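Beta carbonic anhydrase (Burkholderia pseudomallei, PDB 6YJN) probably catalyses the reversible conversion of hydrogencarbonate and a proton to carbon dioxide and water, using one zinc ion per subunit. Local coordinates at residues N72-T77 against I157-N162. Numbering follows the deposited sequence.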
ATOM      1  N   ASN A  72      11.913  10.139  -1.245  1.00 63.91           N
ATOM      2  CA  ASN A  72      10.833  11.051  -1.599  1.00 69.44           C
ATOM      3  C   ASN A  72      10.123  10.543  -2.856  1.00 70.87           C
ATOM      4  O   ASN A  72      10.083  11.215  -3.877  1.00 66.07           O
ATOM      5  CB  ASN A  72      11.328  12.490  -1.777  1.00 71.31           C
ATOM      6  CG  ASN A  72      12.519  12.615  -2.708  1.00 77.41           C
ATOM      7  OD1 ASN A  72      13.652  12.742  -2.245  1.00 85.46           O
ATOM      8  ND2 ASN A  72      12.282  12.564  -4.014  1.00 67.62           N
ATOM      9  N   VAL A  73       9.579   9.329  -2.771  1.00 69.50           N
ATOM     10  CA  VAL A  73       8.899   8.692  -3.880  1.00 67.16           C
ATOM     11  C   VAL A  73       7.401   8.876  -3.660  1.00 72.32           C
ATOM     12  O   VAL A  73       6.891   8.646  -2.558  1.00 78.98           O
ATOM     13  CB  VAL A  73       9.267   7.191  -3.931  1.00 72.82           C
ATOM     14  CG1 VAL A  73       8.637   6.464  -5.105  1.00 64.26           C
ATOM     15  CG2 VAL A  73      10.769   6.947  -3.892  1.00 74.14           C
ATOM     16  N   VAL A  74       6.706   9.285  -4.722  1.00 67.25           N
ATOM     17  CA  VAL A  74       5.252   9.316  -4.720  1.00 71.55           C
ATOM     18  C   VAL A  74       4.759   8.184  -5.617  1.00 72.95           C
ATOM     19  O   VAL A  74       4.837   8.301  -6.841  1.00 82.49           O
ATOM     20  CB  VAL A  74       4.714  10.691  -5.173  1.00 74.45           C
ATOM     21  CG1 VAL A  74       3.209  10.700  -5.371  1.00 59.73           C
ATOM     22  CG2 VAL A  74       5.132  11.808  -4.228  1.00 78.72           C
ATOM     23  N   VAL A  75       4.293   7.090  -4.994  1.00 66.11           N
ATOM     24  CA  VAL A  75       3.654   5.991  -5.704  1.00 69.26           C
ATOM     25  C   VAL A  75       2.182   6.340  -5.956  1.00 74.17           C
ATOM     26  O   VAL A  75       1.480   6.826  -5.064  1.00 77.47           O
ATOM     27  CB  VAL A  75       3.825   4.646  -4.970  1.00 62.44           C
ATOM     28  CG1 VAL A  75       3.121   3.499  -5.668  1.00 69.33           C
ATOM     29  CG2 VAL A  75       5.280   4.296  -4.759  1.00 66.49           C
ATOM     30  N   HIS A  76       1.742   6.114  -7.204  1.00 70.39           N
ATOM     31  CA  HIS A  76       0.382   6.358  -7.645  1.00 68.89           C
ATOM     32  C   HIS A  76      -0.604   5.800  -6.622  1.00 73.95           C
ATOM     33  O   HIS A  76      -1.680   6.355  -6.416  1.00 72.00           O
ATOM     34  CB  HIS A  76       0.150   5.620  -8.965  1.00 61.65           C
ATOM     35  CG  HIS A  76       0.870   6.198 -10.127  1.00 64.34           C
ATOM     36  ND1 HIS A  76       0.959   7.555 -10.338  1.00 71.74           N
ATOM     37  CD2 HIS A  76       1.478   5.607 -11.180  1.00 69.66           C
ATOM     38  CE1 HIS A  76       1.629   7.774 -11.459  1.00 76.23           C
ATOM     39  NE2 HIS A  76       1.955   6.590 -12.004  1.00 62.72           N
ATOM     40  N   THR A  77      -0.220   4.682  -6.000  1.00 70.47           N
ATOM     41  CA  THR A  77      -1.156   3.883  -5.229  1.00 71.17           C
ATOM     42  C   THR A  77      -0.744   3.814  -3.755  1.00 71.21           C
ATOM     43  O   THR A  77      -1.242   2.961  -3.024  1.00 73.05           O
ATOM     44  CB  THR A  77      -1.320   2.507  -5.885  1.00 67.64           C
ATOM     45  OG1 THR A  77       0.008   2.065  -6.138  1.00 72.69           O
ATOM     46  CG2 THR A  77      -2.048   2.561  -7.212  1.00 67.25           C
ATOM     47  N   ILE A 157      11.442  15.377 -10.341  1.00 69.28           N
ATOM     48  CA  ILE A 157      10.520  15.857 -11.361  1.00 64.36           C
ATOM     49  C   ILE A 157       9.419  14.819 -11.580  1.00 64.41           C
ATOM     50  O   ILE A 157       8.229  15.144 -11.604  1.00 64.59           O
ATOM     51  CB  ILE A 157      11.277  16.167 -12.670  1.00 59.68           C
ATOM     52  CG1 ILE A 157      12.099  17.457 -12.560  1.00 70.18           C
ATOM     53  CG2 ILE A 157      10.318  16.194 -13.854  1.00 56.77           C
ATOM     54  CD1 ILE A 157      13.541  17.330 -13.017  1.00 65.55           C
ATOM     55  N   GLU A 158       9.846  13.570 -11.778  1.00 56.50           N
ATOM     56  CA  GLU A 158       8.930  12.488 -12.039  1.00 54.03           C
ATOM     57  C   GLU A 158       7.946  12.450 -10.875  1.00 66.32           C
ATOM     58  O   GLU A 158       6.745  12.561 -11.076  1.00 66.66           O
ATOM     59  CB  GLU A 158       9.731  11.200 -12.185  1.00 54.78           C
ATOM     60  N   GLN A 159       8.471  12.371  -9.647  1.00 71.84           N
ATOM     61  CA  GLN A 159       7.617  12.304  -8.475  1.00 73.36           C
ATOM     62  C   GLN A 159       6.545  13.386  -8.566  1.00 75.19           C
ATOM     63  O   GLN A 159       5.376  13.132  -8.284  1.00 70.84           O
ATOM     64  CB  GLN A 159       8.442  12.445  -7.197  1.00 75.47           C
ATOM     65  CG  GLN A 159       9.335  11.245  -6.928  1.00 81.46           C
ATOM     66  CD  GLN A 159       8.732   9.952  -7.414  1.00 80.10           C
ATOM     67  OE1 GLN A 159       7.881   9.350  -6.764  1.00 76.74           O
ATOM     68  NE2 GLN A 159       9.178   9.512  -8.576  1.00 81.86           N
ATOM     69  N   VAL A 160       6.962  14.592  -8.964  1.00 70.81           N
ATOM     70  CA  VAL A 160       6.019  15.679  -9.145  1.00 68.42           C
ATOM     71  C   VAL A 160       4.961  15.299 -10.183  1.00 74.41           C
ATOM     72  O   VAL A 160       3.769  15.475  -9.927  1.00 78.12           O
ATOM     73  CB  VAL A 160       6.739  17.002  -9.450  1.00 69.11           C
ATOM     74  CG1 VAL A 160       5.927  17.920 -10.341  1.00 64.73           C
ATOM     75  CG2 VAL A 160       7.095  17.719  -8.163  1.00 72.66           C
ATOM     76  N   VAL A 161       5.375  14.742 -11.331  1.00 74.99           N
ATOM     77  CA  VAL A 161       4.394  14.290 -12.314  1.00 76.57           C
ATOM     78  C   VAL A 161       3.351  13.418 -11.604  1.00 69.48           C
ATOM     79  O   VAL A 161       2.160  13.523 -11.872  1.00 66.34           O
ATOM     80  CB  VAL A 161       5.014  13.630 -13.570  1.00 55.60           C
ATOM     81  N   ASN A 162       3.811  12.618 -10.636  1.00 74.51           N
ATOM     82  CA  ASN A 162       2.982  11.665  -9.912  1.00 79.74           C
ATOM     83  C   ASN A 162       1.918  12.395  -9.095  1.00 77.54           C
ATOM     84  O   ASN A 162       0.739  12.047  -9.151  1.00 77.90           O
ATOM     85  CB  ASN A 162       3.832  10.737  -9.036  1.00 81.27           C
ATOM     86  CG  ASN A 162       4.575   9.679  -9.822  1.00 81.39           C
ATOM     87  OD1 ASN A 162       4.443   9.596 -11.044  1.00 78.95           O
ATOM     88  ND2 ASN A 162       5.349   8.859  -9.132  1.00 83.43           N
TER
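The backbone of Val74 is gripped at both ends: Gln159 OE1 accepts from Val74 N, and Asn162 ND2 donates to Val74 O. This pair of bonds ties the loop between strand 64-69 and helix 79-92 to helix 145-165, within the alpha/beta fold of a beta-class carbonic anhydrase. The bond from Val74 N to Gln159 OE1 is fairly straight, with an N-H...O angle of 154°, whereas the one from Asn162 is more bent. Val74 N to Gln159 OE1 and Asn162 ND2 to Val74 O are both modelled at 2.4 Å, too short to be taken literally at 2.70 Å resolution, so the lengths are doubtful. Three residues apart, Gln159 and Asn162 present their amides from neighbouring turns of the helix. A bend at chi2 (-32°) folds the Gln159 chain, and OE1 then also lies 3.4 Å from Val73 CG1. The side chains of Val74 and Asn162 run past each other in opposite directions, Val74 CG1 packing 3.7 Å from Asn162 CB. On the same helix, Gln159 and Val160 touch Val99 of strand 96-102, which places this buried contact against the sheet. At the start of the loop, the side chain of Asn72 is about 5 Å from the zinc ion and about 4 Å from that of its ligand Cys46. At the other end, His76 NE2 hydrogen-bonds Asp129 of the second subunit, so the loop joins helix 145-165 to the subunit interface. The His76 and Asn162 side chains cross at about a right angle, their ring and amide planes 53° apart, and His76 CE1 meets Asn162 OD1 at 3.4 Å.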